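Local coordinates for protein amide synthase (Vibrio cholerae, PDB 1L5A) that acts as a nonribosomal peptide synthetase condensation enzyme, an amide synthase that probably forms an amide bond in the biosynthesis of the siderophore vibriobactin, at residues 28-33 and 115-120; 74-79 and 109-114; 144-149 and 343-348. One frame throughout, in Å; residues are numbered along the deposited sequence.

Contact 1. Residues 28-33 and 115-120; sequences RLTGPL and HSEHLI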
ATOM      1  N   ARG A  28      32.358 -25.375  -4.274  1.00 34.94           N
ATOM      2  CA  ARG A  28      33.626 -25.860  -4.777  1.00 41.10           C
ATOM      3  C   ARG A  28      33.867 -25.108  -6.057  1.00 42.60           C
ATOM      4  O   ARG A  28      33.087 -25.196  -7.017  1.00 33.51           O
ATOM      5  CB  ARG A  28      33.603 -27.368  -5.035  1.00 49.29           C
ATOM      6  CG  ARG A  28      35.009 -27.988  -5.062  1.00 58.63           C
ATOM      7  CD  ARG A  28      34.970 -29.510  -5.173  1.00 71.20           C
ATOM      8  NE  ARG A  28      34.553 -29.964  -6.498  1.00 78.16           N
ATOM      9  CZ  ARG A  28      35.384 -30.138  -7.517  1.00 82.98           C
ATOM     10  NH1 ARG A  28      36.684 -29.900  -7.358  1.00 79.00           N
ATOM     11  NH2 ARG A  28      34.916 -30.537  -8.695  1.00 85.22           N
ATOM     12  N   LEU A  29      34.941 -24.333  -6.046  1.00 40.46           N
ATOM     13  CA  LEU A  29      35.287 -23.539  -7.195  1.00 37.82           C
ATOM     14  C   LEU A  29      36.498 -24.141  -7.873  1.00 37.87           C
ATOM     15  O   LEU A  29      37.551 -24.342  -7.265  1.00 40.22           O
ATOM     16  CB  LEU A  29      35.570 -22.100  -6.760  1.00 41.86           C
ATOM     17  CG  LEU A  29      34.513 -21.484  -5.840  1.00 45.42           C
ATOM     18  CD1 LEU A  29      34.719 -19.962  -5.801  1.00 35.93           C
ATOM     19  CD2 LEU A  29      33.096 -21.840  -6.348  1.00 37.97           C
ATOM     20  N   THR A  30      36.324 -24.443  -9.145  1.00 35.88           N
ATOM     21  CA  THR A  30      37.375 -25.018  -9.949  1.00 37.87           C
ATOM     22  C   THR A  30      37.724 -23.960 -10.986  1.00 38.20           C
ATOM     23  O   THR A  30      36.879 -23.585 -11.806  1.00 36.22           O
ATOM     24  CB  THR A  30      36.859 -26.323 -10.597  1.00 38.19           C
ATOM     25  OG1 THR A  30      36.590 -27.269  -9.554  1.00 38.38           O
ATOM     26  CG2 THR A  30      37.879 -26.915 -11.568  1.00 34.27           C
ATOM     27  N   GLY A  31      38.958 -23.458 -10.920  1.00 36.72           N
ATOM     28  CA  GLY A  31      39.380 -22.418 -11.852  1.00 39.21           C
ATOM     29  C   GLY A  31      40.437 -21.463 -11.309  1.00 39.40           C
ATOM     30  O   GLY A  31      40.746 -21.482 -10.120  1.00 40.77           O
ATOM     31  N   PRO A  32      41.003 -20.596 -12.162  1.00 43.44           N
ATOM     32  CA  PRO A  32      42.039 -19.624 -11.787  1.00 45.32           C
ATOM     33  C   PRO A  32      41.496 -18.458 -10.947  1.00 46.36           C
ATOM     34  O   PRO A  32      41.643 -17.290 -11.308  1.00 47.68           O
ATOM     35  CB  PRO A  32      42.550 -19.156 -13.136  1.00 38.01           C
ATOM     36  CG  PRO A  32      41.250 -19.050 -13.906  1.00 41.60           C
ATOM     37  CD  PRO A  32      40.544 -20.352 -13.544  1.00 41.76           C
ATOM     38  N   LEU A  33      40.878 -18.788  -9.825  1.00 42.93           N
ATOM     39  CA  LEU A  33      40.301 -17.804  -8.931  1.00 36.60           C
ATOM     40  C   LEU A  33      41.388 -17.079  -8.135  1.00 36.94           C
ATOM     41  O   LEU A  33      42.466 -17.624  -7.914  1.00 30.49           O
ATOM     42  CB  LEU A  33      39.315 -18.541  -8.027  1.00 44.20           C
ATOM     43  CG  LEU A  33      38.868 -18.090  -6.646  1.00 50.11           C
ATOM     44  CD1 LEU A  33      37.718 -18.961  -6.230  1.00 50.23           C
ATOM     45  CD2 LEU A  33      40.000 -18.217  -5.641  1.00 51.66           C
ATOM     46  N   HIS A 115      45.930 -24.468  -6.859  1.00 48.80           N
ATOM     47  CA  HIS A 115      45.793 -23.120  -7.395  1.00 51.29           C
ATOM     48  C   HIS A 115      44.495 -22.955  -8.196  1.00 47.24           C
ATOM     49  O   HIS A 115      44.033 -21.843  -8.406  1.00 55.32           O
ATOM     50  CB  HIS A 115      47.004 -22.753  -8.265  1.00 49.90           C
ATOM     51  CG  HIS A 115      47.065 -23.496  -9.566  1.00 68.82           C
ATOM     52  ND1 HIS A 115      47.226 -24.863  -9.640  1.00 74.37           N
ATOM     53  CD2 HIS A 115      47.000 -23.057 -10.848  1.00 74.43           C
ATOM     54  CE1 HIS A 115      47.260 -25.235 -10.908  1.00 72.77           C
ATOM     55  NE2 HIS A 115      47.125 -24.159 -11.662  1.00 73.03           N
ATOM     56  N   SER A 116      43.897 -24.057  -8.626  1.00 43.63           N
ATOM     57  CA  SER A 116      42.664 -23.991  -9.411  1.00 42.09           C
ATOM     58  C   SER A 116      41.461 -24.617  -8.687  1.00 42.09           C
ATOM     59  O   SER A 116      40.383 -24.802  -9.276  1.00 35.19           O
ATOM     60  CB  SER A 116      42.869 -24.722 -10.730  1.00 45.33           C
ATOM     61  OG  SER A 116      43.234 -26.067 -10.461  1.00 45.82           O
ATOM     62  N   GLU A 117      41.646 -24.934  -7.411  1.00 35.01           N
ATOM     63  CA  GLU A 117      40.593 -25.561  -6.639  1.00 33.14           C
ATOM     64  C   GLU A 117      40.406 -24.921  -5.267  1.00 33.99           C
ATOM     65  O   GLU A 117      41.335 -24.894  -4.446  1.00 37.38           O
ATOM     66  CB  GLU A 117      40.892 -27.067  -6.463  1.00 28.70           C
ATOM     67  CG  GLU A 117      40.954 -27.901  -7.752  1.00 32.66           C
ATOM     68  CD  GLU A 117      39.656 -27.858  -8.604  1.00 49.87           C
ATOM     69  OE1 GLU A 117      38.539 -27.644  -8.065  1.00 46.25           O
ATOM     70  OE2 GLU A 117      39.753 -28.069  -9.834  1.00 51.86           O
ATOM     71  N   HIS A 118      39.201 -24.421  -5.016  1.00 26.76           N
ATOM     72  CA  HIS A 118      38.876 -23.808  -3.723  1.00 34.72           C
ATOM     73  C   HIS A 118      37.588 -24.393  -3.137  1.00 34.64           C
ATOM     74  O   HIS A 118      36.647 -24.748  -3.868  1.00 34.90           O
ATOM     75  CB  HIS A 118      38.701 -22.281  -3.847  1.00 34.07           C
ATOM     76  CG  HIS A 118      39.981 -21.538  -4.066  1.00 35.13           C
ATOM     77  ND1 HIS A 118      40.619 -21.499  -5.289  1.00 35.39           N
ATOM     78  CD2 HIS A 118      40.767 -20.846  -3.205  1.00 31.95           C
ATOM     79  CE1 HIS A 118      41.745 -20.815  -5.167  1.00 37.67           C
ATOM     80  NE2 HIS A 118      41.858 -20.408  -3.913  1.00 35.41           N
ATOM     81  N   LEU A 119      37.547 -24.474  -1.813  1.00 31.01           N
ATOM     82  CA  LEU A 119      36.379 -25.004  -1.135  1.00 29.15           C
ATOM     83  C   LEU A 119      35.892 -24.027  -0.084  1.00 30.02           C
ATOM     84  O   LEU A 119      36.626 -23.705   0.845  1.00 29.86           O
ATOM     85  CB  LEU A 119      36.702 -26.332  -0.457  1.00 29.20           C
ATOM     86  CG  LEU A 119      35.468 -27.075   0.043  1.00 26.98           C
ATOM     87  CD1 LEU A 119      34.554 -27.341  -1.137  1.00 27.75           C
ATOM     88  CD2 LEU A 119      35.875 -28.378   0.714  1.00 35.59           C
ATOM     89  N   ILE A 120      34.660 -23.553  -0.247  1.00 26.10           N
ATOM     90  CA  ILE A 120      34.047 -22.630   0.698  1.00 27.26           C
ATOM     91  C   ILE A 120      32.943 -23.351   1.450  1.00 30.46           C
ATOM     92  O   ILE A 120      32.064 -23.973   0.847  1.00 32.60           O
ATOM     93  CB  ILE A 120      33.393 -21.445  -0.004  1.00 31.25           C
ATOM     94  CG1 ILE A 120      34.456 -20.560  -0.640  1.00 32.97           C
ATOM     95  CG2 ILE A 120      32.579 -20.649   0.993  1.00 21.38           C
ATOM     96  CD1 ILE A 120      33.900 -19.660  -1.709  1.00 32.72           C
TER
HETATM   97  O   HOH W   1      39.402 -22.087  -7.844  1.00 28.84           O

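Contact 2. Residues 74-79 and 109-114; sequences QDLSIH and QVYRLS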
ATOM      1  N   GLN A  74      42.539 -21.605   5.078  1.00 30.99           N
ATOM      2  CA  GLN A  74      43.682 -22.497   5.111  1.00 33.31           C
ATOM      3  C   GLN A  74      44.146 -22.825   3.704  1.00 34.34           C
ATOM      4  O   GLN A  74      43.348 -23.216   2.847  1.00 31.69           O
ATOM      5  CB  GLN A  74      43.360 -23.788   5.876  1.00 27.14           C
ATOM      6  CG  GLN A  74      43.281 -23.622   7.391  1.00 35.35           C
ATOM      7  CD  GLN A  74      42.838 -24.895   8.114  1.00 47.96           C
ATOM      8  OE1 GLN A  74      43.435 -25.970   7.950  1.00 50.48           O
ATOM      9  NE2 GLN A  74      41.785 -24.777   8.922  1.00 46.75           N
ATOM     10  N   ASP A  75      45.436 -22.608   3.464  1.00 37.87           N
ATOM     11  CA  ASP A  75      46.050 -22.930   2.177  1.00 41.33           C
ATOM     12  C   ASP A  75      46.509 -24.377   2.383  1.00 45.63           C
ATOM     13  O   ASP A  75      47.396 -24.647   3.203  1.00 47.12           O
ATOM     14  CB  ASP A  75      47.273 -22.045   1.917  1.00 40.70           C
ATOM     15  CG  ASP A  75      47.797 -22.189   0.513  1.00 45.70           C
ATOM     16  OD1 ASP A  75      47.748 -23.314  -0.012  1.00 46.80           O
ATOM     17  OD2 ASP A  75      48.260 -21.181  -0.071  1.00 56.48           O
ATOM     18  N   LEU A  76      45.901 -25.308   1.659  1.00 43.10           N
ATOM     19  CA  LEU A  76      46.251 -26.703   1.816  1.00 34.98           C
ATOM     20  C   LEU A  76      46.946 -27.240   0.601  1.00 41.02           C
ATOM     21  O   LEU A  76      47.302 -28.418   0.577  1.00 42.27           O
ATOM     22  CB  LEU A  76      45.000 -27.534   2.066  1.00 33.33           C
ATOM     23  CG  LEU A  76      44.240 -27.254   3.351  1.00 31.96           C
ATOM     24  CD1 LEU A  76      43.029 -28.174   3.428  1.00 36.58           C
ATOM     25  CD2 LEU A  76      45.143 -27.500   4.528  1.00 32.63           C
ATOM     26  N   SER A  77      47.136 -26.384  -0.403  1.00 42.72           N
ATOM     27  CA  SER A  77      47.791 -26.785  -1.651  1.00 51.13           C
ATOM     28  C   SER A  77      49.141 -27.464  -1.436  1.00 54.47           C
ATOM     29  O   SER A  77      49.678 -28.105  -2.340  1.00 54.94           O
ATOM     30  CB  SER A  77      47.942 -25.578  -2.596  1.00 54.00           C
ATOM     31  OG  SER A  77      48.620 -24.492  -1.984  1.00 57.13           O
ATOM     32  N   ILE A  78      49.663 -27.343  -0.219  1.00 58.72           N
ATOM     33  CA  ILE A  78      50.937 -27.942   0.150  1.00 60.81           C
ATOM     34  C   ILE A  78      50.827 -29.438   0.411  1.00 60.64           C
ATOM     35  O   ILE A  78      51.721 -30.197   0.059  1.00 58.34           O
ATOM     36  CB  ILE A  78      51.487 -27.298   1.424  1.00 68.48           C
ATOM     37  CG1 ILE A  78      50.766 -25.965   1.688  1.00 70.61           C
ATOM     38  CG2 ILE A  78      52.997 -27.107   1.286  1.00 70.31           C
ATOM     39  CD1 ILE A  78      51.160 -25.290   2.997  1.00 72.37           C
ATOM     40  N   HIS A  79      49.729 -29.853   1.039  1.00 67.48           N
ATOM     41  CA  HIS A  79      49.501 -31.258   1.381  1.00 68.53           C
ATOM     42  C   HIS A  79      48.911 -32.063   0.234  1.00 70.06           C
ATOM     43  O   HIS A  79      48.232 -31.517  -0.638  1.00 66.24           O
ATOM     44  CB  HIS A  79      48.581 -31.344   2.594  1.00 69.98           C
ATOM     45  CG  HIS A  79      48.874 -30.308   3.630  1.00 83.38           C
ATOM     46  ND1 HIS A  79      50.091 -30.222   4.272  1.00 90.73           N
ATOM     47  CD2 HIS A  79      48.130 -29.278   4.098  1.00 90.76           C
ATOM     48  CE1 HIS A  79      50.084 -29.183   5.090  1.00 93.80           C
ATOM     49  NE2 HIS A  79      48.906 -28.592   5.003  1.00 92.86           N
ATOM     50  N   GLN A 109      34.488 -21.238   6.556  1.00 29.39           N
ATOM     51  CA  GLN A 109      35.793 -21.817   6.336  1.00 30.38           C
ATOM     52  C   GLN A 109      36.127 -21.764   4.848  1.00 34.79           C
ATOM     53  O   GLN A 109      35.256 -21.982   4.016  1.00 34.82           O
ATOM     54  CB  GLN A 109      35.782 -23.267   6.824  1.00 32.43           C
ATOM     55  CG  GLN A 109      35.388 -23.478   8.298  1.00 28.82           C
ATOM     56  CD  GLN A 109      35.035 -24.964   8.614  1.00 41.12           C
ATOM     57  OE1 GLN A 109      35.448 -25.899   7.895  1.00 26.63           O
ATOM     58  NE2 GLN A 109      34.277 -25.175   9.697  1.00 39.11           N
ATOM     59  N   VAL A 110      37.379 -21.458   4.510  1.00 34.22           N
ATOM     60  CA  VAL A 110      37.791 -21.422   3.110  1.00 30.01           C
ATOM     61  C   VAL A 110      39.044 -22.264   2.928  1.00 32.46           C
ATOM     62  O   VAL A 110      39.958 -22.199   3.740  1.00 31.19           O
ATOM     63  CB  VAL A 110      38.130 -19.992   2.631  1.00 32.90           C
ATOM     64  CG1 VAL A 110      38.438 -20.017   1.141  1.00 23.84           C
ATOM     65  CG2 VAL A 110      36.975 -19.052   2.902  1.00 34.10           C
ATOM     66  N   TYR A 111      39.102 -23.030   1.847  1.00 34.09           N
ATOM     67  CA  TYR A 111      40.268 -23.866   1.594  1.00 34.73           C
ATOM     68  C   TYR A 111      40.819 -23.755   0.196  1.00 33.36           C
ATOM     69  O   TYR A 111      40.101 -23.935  -0.781  1.00 35.96           O
ATOM     70  CB  TYR A 111      39.963 -25.354   1.821  1.00 27.35           C
ATOM     71  CG  TYR A 111      39.424 -25.676   3.175  1.00 29.35           C
ATOM     72  CD1 TYR A 111      38.045 -25.770   3.392  1.00 27.32           C
ATOM     73  CD2 TYR A 111      40.278 -25.854   4.255  1.00 24.41           C
ATOM     74  CE1 TYR A 111      37.532 -26.025   4.663  1.00 25.05           C
ATOM     75  CE2 TYR A 111      39.776 -26.109   5.527  1.00 34.60           C
ATOM     76  CZ  TYR A 111      38.400 -26.187   5.723  1.00 30.51           C
ATOM     77  OH  TYR A 111      37.901 -26.358   6.990  1.00 38.08           O
ATOM     78  N   ARG A 112      42.106 -23.474   0.105  1.00 35.29           N
ATOM     79  CA  ARG A 112      42.758 -23.434  -1.187  1.00 39.96           C
ATOM     80  C   ARG A 112      43.313 -24.862  -1.276  1.00 38.13           C
ATOM     81  O   ARG A 112      44.248 -25.226  -0.563  1.00 33.27           O
ATOM     82  CB  ARG A 112      43.888 -22.392  -1.200  1.00 40.36           C
ATOM     83  CG  ARG A 112      44.658 -22.306  -2.521  1.00 45.42           C
ATOM     84  CD  ARG A 112      45.633 -21.130  -2.531  1.00 44.91           C
ATOM     85  NE  ARG A 112      46.738 -21.335  -3.466  1.00 49.11           N
ATOM     86  CZ  ARG A 112      46.828 -20.797  -4.678  1.00 53.57           C
ATOM     87  NH1 ARG A 112      45.880 -19.991  -5.145  1.00 54.60           N
ATOM     88  NH2 ARG A 112      47.874 -21.087  -5.440  1.00 56.57           N
ATOM     89  N   LEU A 113      42.702 -25.679  -2.122  1.00 35.63           N
ATOM     90  CA  LEU A 113      43.134 -27.060  -2.280  1.00 40.76           C
ATOM     91  C   LEU A 113      44.307 -27.123  -3.246  1.00 46.68           C
ATOM     92  O   LEU A 113      45.270 -27.855  -3.028  1.00 50.26           O
ATOM     93  CB  LEU A 113      41.975 -27.899  -2.807  1.00 39.48           C
ATOM     94  CG  LEU A 113      40.732 -27.868  -1.906  1.00 40.95           C
ATOM     95  CD1 LEU A 113      39.553 -28.529  -2.606  1.00 38.90           C
ATOM     96  CD2 LEU A 113      41.057 -28.568  -0.598  1.00 34.41           C
ATOM     97  N   SER A 114      44.203 -26.358  -4.324  1.00 45.88           N
ATOM     98  CA  SER A 114      45.242 -26.274  -5.332  1.00 41.21           C
ATOM     99  C   SER A 114      45.097 -24.861  -5.907  1.00 45.37           C
ATOM    100  O   SER A 114      44.221 -24.116  -5.483  1.00 47.86           O
ATOM    101  CB  SER A 114      45.010 -27.333  -6.405  1.00 32.67           C
ATOM    102  OG  SER A 114      44.254 -26.832  -7.494  1.00 44.80           O
TER

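Contact 3. Residues 144-149 and 343-348; sequences HYQSLL and HFADCQ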
ATOM      1  N   HIS A 144      30.507  -9.202  -4.601  1.00 28.25           N
ATOM      2  CA  HIS A 144      31.721  -8.594  -4.104  1.00 26.52           C
ATOM      3  C   HIS A 144      32.950  -9.109  -4.835  1.00 28.36           C
ATOM      4  O   HIS A 144      33.853  -8.325  -5.143  1.00 29.55           O
ATOM      5  CB  HIS A 144      31.866  -8.813  -2.605  1.00 26.59           C
ATOM      6  CG  HIS A 144      31.083  -7.849  -1.771  1.00 30.73           C
ATOM      7  ND1 HIS A 144      31.191  -6.481  -1.920  1.00 34.32           N
ATOM      8  CD2 HIS A 144      30.234  -8.047  -0.734  1.00 32.67           C
ATOM      9  CE1 HIS A 144      30.448  -5.880  -1.007  1.00 34.05           C
ATOM     10  NE2 HIS A 144      29.857  -6.807  -0.274  1.00 39.14           N
ATOM     11  N   TYR A 145      32.992 -10.407  -5.141  1.00 27.88           N
ATOM     12  CA  TYR A 145      34.156 -10.945  -5.850  1.00 27.37           C
ATOM     13  C   TYR A 145      34.318 -10.276  -7.218  1.00 31.01           C
ATOM     14  O   TYR A 145      35.411  -9.847  -7.586  1.00 38.82           O
ATOM     15  CB  TYR A 145      34.057 -12.465  -6.050  1.00 22.71           C
ATOM     16  CG  TYR A 145      35.290 -13.055  -6.716  1.00 22.41           C
ATOM     17  CD1 TYR A 145      36.472 -13.239  -6.000  1.00 25.89           C
ATOM     18  CD2 TYR A 145      35.292 -13.379  -8.082  1.00 25.38           C
ATOM     19  CE1 TYR A 145      37.628 -13.729  -6.621  1.00 26.67           C
ATOM     20  CE2 TYR A 145      36.445 -13.866  -8.718  1.00 23.88           C
ATOM     21  CZ  TYR A 145      37.611 -14.038  -7.976  1.00 34.18           C
ATOM     22  OH  TYR A 145      38.761 -14.515  -8.574  1.00 30.71           O
ATOM     23  N   GLN A 146      33.231 -10.187  -7.970  1.00 25.50           N
ATOM     24  CA  GLN A 146      33.289  -9.581  -9.288  1.00 28.71           C
ATOM     25  C   GLN A 146      33.747  -8.135  -9.203  1.00 30.52           C
ATOM     26  O   GLN A 146      34.506  -7.682 -10.046  1.00 29.25           O
ATOM     27  CB  GLN A 146      31.918  -9.652  -9.959  1.00 28.23           C
ATOM     28  CG  GLN A 146      31.815  -8.992 -11.329  1.00 40.04           C
ATOM     29  CD  GLN A 146      32.899  -9.439 -12.294  1.00 51.56           C
ATOM     30  OE1 GLN A 146      33.230 -10.624 -12.376  1.00 52.51           O
ATOM     31  NE2 GLN A 146      33.451  -8.488 -13.038  1.00 51.83           N
ATOM     32  N   SER A 147      33.285  -7.418  -8.184  1.00 31.30           N
ATOM     33  CA  SER A 147      33.658  -6.032  -8.017  1.00 33.17           C
ATOM     34  C   SER A 147      35.134  -5.946  -7.739  1.00 38.31           C
ATOM     35  O   SER A 147      35.828  -5.143  -8.348  1.00 47.22           O
ATOM     36  CB  SER A 147      32.894  -5.376  -6.862  1.00 32.46           C
ATOM     37  OG  SER A 147      31.575  -5.036  -7.238  1.00 40.78           O
ATOM     38  N   LEU A 148      35.624  -6.778  -6.833  1.00 34.64           N
ATOM     39  CA  LEU A 148      37.034  -6.725  -6.507  1.00 33.59           C
ATOM     40  C   LEU A 148      37.887  -7.072  -7.710  1.00 38.55           C
ATOM     41  O   LEU A 148      38.893  -6.422  -7.978  1.00 33.06           O
ATOM     42  CB  LEU A 148      37.339  -7.661  -5.348  1.00 25.49           C
ATOM     43  CG  LEU A 148      36.729  -7.128  -4.043  1.00 34.03           C
ATOM     44  CD1 LEU A 148      36.602  -8.249  -2.970  1.00 15.70           C
ATOM     45  CD2 LEU A 148      37.587  -5.967  -3.552  1.00 13.00           C
ATOM     46  N   LEU A 149      37.470  -8.089  -8.453  1.00 44.45           N
ATOM     47  CA  LEU A 149      38.227  -8.533  -9.613  1.00 42.58           C
ATOM     48  C   LEU A 149      38.244  -7.487 -10.716  1.00 45.29           C
ATOM     49  O   LEU A 149      39.275  -7.254 -11.335  1.00 45.13           O
ATOM     50  CB  LEU A 149      37.636  -9.834 -10.147  1.00 39.41           C
ATOM     51  CG  LEU A 149      38.440 -10.648 -11.162  1.00 41.66           C
ATOM     52  CD1 LEU A 149      39.674 -11.268 -10.492  1.00 34.96           C
ATOM     53  CD2 LEU A 149      37.544 -11.754 -11.733  1.00 47.41           C
ATOM     54  N   HIS A 343      28.132 -17.492  -9.283  1.00 31.77           N
ATOM     55  CA  HIS A 343      29.184 -17.538 -10.295  1.00 34.73           C
ATOM     56  C   HIS A 343      30.470 -16.751  -9.968  1.00 33.49           C
ATOM     57  O   HIS A 343      30.444 -15.757  -9.248  1.00 33.67           O
ATOM     58  CB  HIS A 343      28.639 -17.073 -11.654  1.00 35.51           C
ATOM     59  CG  HIS A 343      29.683 -17.019 -12.731  1.00 52.53           C
ATOM     60  ND1 HIS A 343      30.440 -15.893 -12.981  1.00 60.03           N
ATOM     61  CD2 HIS A 343      30.148 -17.975 -13.572  1.00 53.63           C
ATOM     62  CE1 HIS A 343      31.324 -16.158 -13.926  1.00 59.07           C
ATOM     63  NE2 HIS A 343      31.169 -17.415 -14.301  1.00 58.34           N
ATOM     64  N   PHE A 344      31.592 -17.225 -10.496  1.00 33.45           N
ATOM     65  CA  PHE A 344      32.888 -16.572 -10.318  1.00 36.69           C
ATOM     66  C   PHE A 344      33.676 -16.669 -11.630  1.00 39.97           C
ATOM     67  O   PHE A 344      33.913 -17.772 -12.145  1.00 39.41           O
ATOM     68  CB  PHE A 344      33.695 -17.227  -9.204  1.00 32.21           C
ATOM     69  CG  PHE A 344      33.008 -17.226  -7.878  1.00 31.33           C
ATOM     70  CD1 PHE A 344      32.030 -18.175  -7.584  1.00 26.84           C
ATOM     71  CD2 PHE A 344      33.314 -16.245  -6.923  1.00 29.29           C
ATOM     72  CE1 PHE A 344      31.359 -18.152  -6.361  1.00 29.28           C
ATOM     73  CE2 PHE A 344      32.651 -16.205  -5.690  1.00 27.01           C
ATOM     74  CZ  PHE A 344      31.668 -17.161  -5.408  1.00 32.82           C
ATOM     75  N   ALA A 345      34.069 -15.514 -12.165  1.00 37.86           N
ATOM     76  CA  ALA A 345      34.822 -15.439 -13.417  1.00 35.60           C
ATOM     77  C   ALA A 345      35.771 -16.605 -13.661  1.00 34.20           C
ATOM     78  O   ALA A 345      36.579 -16.962 -12.801  1.00 33.78           O
ATOM     79  CB  ALA A 345      35.605 -14.139 -13.477  1.00 39.42           C
ATOM     80  N   ASP A 346      35.659 -17.190 -14.845  1.00 31.00           N
ATOM     81  CA  ASP A 346      36.505 -18.300 -15.250  1.00 36.76           C
ATOM     82  C   ASP A 346      36.482 -19.505 -14.313  1.00 36.74           C
ATOM     83  O   ASP A 346      37.493 -20.188 -14.163  1.00 38.79           O
ATOM     84  CB  ASP A 346      37.950 -17.805 -15.434  1.00 40.33           C
ATOM     85  CG  ASP A 346      38.031 -16.565 -16.316  1.00 44.86           C
ATOM     86  OD1 ASP A 346      37.416 -16.559 -17.402  1.00 38.57           O
ATOM     87  OD2 ASP A 346      38.708 -15.590 -15.923  1.00 48.50           O
ATOM     88  N   CYS A 347      35.340 -19.774 -13.680  1.00 38.86           N
ATOM     89  CA  CYS A 347      35.246 -20.936 -12.788  1.00 35.62           C
ATOM     90  C   CYS A 347      33.929 -21.689 -12.884  1.00 32.84           C
ATOM     91  O   CYS A 347      32.913 -21.165 -13.347  1.00 35.10           O
ATOM     92  CB  CYS A 347      35.447 -20.534 -11.325  1.00 28.45           C
ATOM     93  SG  CYS A 347      37.006 -19.726 -10.923  1.00 37.48           S
ATOM     94  N   GLN A 348      33.965 -22.939 -12.448  1.00 36.86           N
ATOM     95  CA  GLN A 348      32.759 -23.755 -12.398  1.00 39.79           C
ATOM     96  C   GLN A 348      32.453 -23.823 -10.913  1.00 34.05           C
ATOM     97  O   GLN A 348      33.359 -23.914 -10.094  1.00 36.46           O
ATOM     98  CB  GLN A 348      32.997 -25.170 -12.919  1.00 38.19           C
ATOM     99  CG  GLN A 348      33.469 -25.235 -14.355  1.00 57.77           C
ATOM    100  CD  GLN A 348      32.738 -24.257 -15.247  1.00 66.04           C
ATOM    101  OE1 GLN A 348      31.504 -24.246 -15.293  1.00 67.59           O
ATOM    102  NE2 GLN A 348      33.495 -23.425 -15.968  1.00 70.21           N
TER
HETATM  103  O   HOH W   2      33.793 -13.168 -11.103  1.00 30.85           O

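Contact 1. Residues 28-33 and 115-120
The imidazole of His118 receives the Leu33 methyl CD2 over one face, a CH-pi contact whose exact spacing is doubtful, while a water lies at its edge, in the ring plane. Leu33 reaches across with CG anti to its backbone N (chi1 156°). The edge water is 2.9 Å from His118 ND1 and donates to the carbonyl oxygens of Leu29 and Gly31; NE2, on another side of the ring, is hydrogen-bonded to Thr35 OG1, so both ring nitrogens have partners, which would hold the rotation of the imidazole. Around these groups the backbones form an antiparallel pairing within the mixed five-stranded sheet of this condensation-domain fold, built of N-terminal strands and completed by strand 348-356. Leu29 and His118 are the hydrogen-bonded pair: Leu29 N donates to His118 O at 2.8 Å, and His118 N returns a bond to Leu29 O at 2.8 Å. Beyond the end of strand 22-30, Gly31 N still bonds to Ser116 O. Arg28, Thr30, Glu117 and Leu119 occupy the other face of the sheet. There the Glu117 chain bends at chi2, and its OE1 takes the hydroxyl OG1 of Thr30 in a hydrogen bond modelled doubtfully short. Glu117 OE1 also forms a salt bridge of 3.0 Å with Arg28 NH1. The guanidinium and carboxylate planes are 17° apart, though OE1 approaches the guanidinium obliquely. Arg28 CG rests 4.0 Å from Leu119 CD1.

Contact 2. Residues 74-79 and 109-114
Gln74 and Asp75 run parallel to Tyr111 and Arg112, held by Gln74 N to Val110 O at 3.0 Å, Arg112 N to Gln74 O, and Leu76 N to Arg112 O at 2.8 Å. This is the strand pairing of a beta-alpha-beta unit in which helix 82-94 links an outermost strand of the sheet, 72-75, to its neighbour 107-114. On the side of the sheet facing that helix, Gln74 and Leu76 lie alongside the Tyr111 ring and point the same way. Leu76 CD1 meets Tyr111 CD2 at 3.7 Å, and Gln74 CB reaches the same ring carbon from the neighbouring strand; both approaches are oblique. The amide of Gln74 continues past the ring to Gln89 of the helix. Asp75 and Arg112 share the opposite side of the sheet. Arg112 leaves its backbone with CG anti to N (chi1 179°) and stays extended to NE, which brings CD within 3.6 Å of Asp75 OD2. The salt bridge from that oxygen to Arg112 NE is long, and the carboxylate and guanidinium planes stand 65° apart; NH1 has a separate hydrogen bond to Thr35. Asp75 OD1 is instead turned to its own chain, where it accepts from Ser77 N in an Asx turn and also from Ser77 OG, the latter bond modelled doubtfully short. Farther along, Leu113 and Ser114 form a classic beta bulge opposite Glu117. At the far end of the Tyr111 ring, OH donates to Gln109 OE1 at 2.7 Å, from 35° out of the amide's carbonyl plane.

Contact 3. Residues 144-149 and 343-348
A type II beta turn, Phe344 to Cys347, lies against the C-terminal part of helix 131-150 just before the chain enters edge strand 348-356. Two aromatic rings carry much of the meeting. Phe344 presents its edge to the face of Tyr145 in an offset edge-to-face pair, with centroids 5.5 Å apart and planes at 63°. The nearest carbons are Tyr145 CD2 and Phe344 CD2, at 3.7 Å. Tyr145 sends its ring out from the helix because CG is anti to the backbone N (chi1 -177°), and its hydroxyl accepts a hydrogen bond from the backbone N of Asp34. One helical turn farther on, Leu149 sets CD2 against the Ala345 methyl CB, 3.5 Å away. Between these apolar touches sits a water in the plane of the Tyr145 ring, at its edge. It accepts from Ala345 N at 2.6 Å and donates to Gln146 OE1 at 2.9 Å, giving the turn's backbone N-H a partner. Phe344 also rests on Leu38 of helix 35-47. Beside the two segments, His343 O is hydrogen-bonded to Ser142 OG of the same helix; between the segments themselves, the chemistry implies joining by ring and methyl packing, with this water as the polar link.

In the fold
Contact 2 is nested within the chain loop closed by contact 1, and their centres lie about 10 Å apart. They share the sheet through neighbouring strands 107-114 and 117-125, where Leu119 O and Tyr111 N form a probable hydrogen bond of 2.8 Å. Thr35 OG1 is a common partner of His118 and Arg112. Contact 3, about 11 Å from contact 1 between centres, meets strand 22-30 at its edge away from strand 117-125, where strand 348-356 pairs with it: Thr30 O and Gln348 N are 3.1 Å apart, probably hydrogen-bonded. Contacts 2 and 3 do not touch, with centres about 19 Å apart. Strand 117-125 of contact 1 leads toward helix 131-150 of contact 3, past the HHxxxDG motif characteristic of condensation domains.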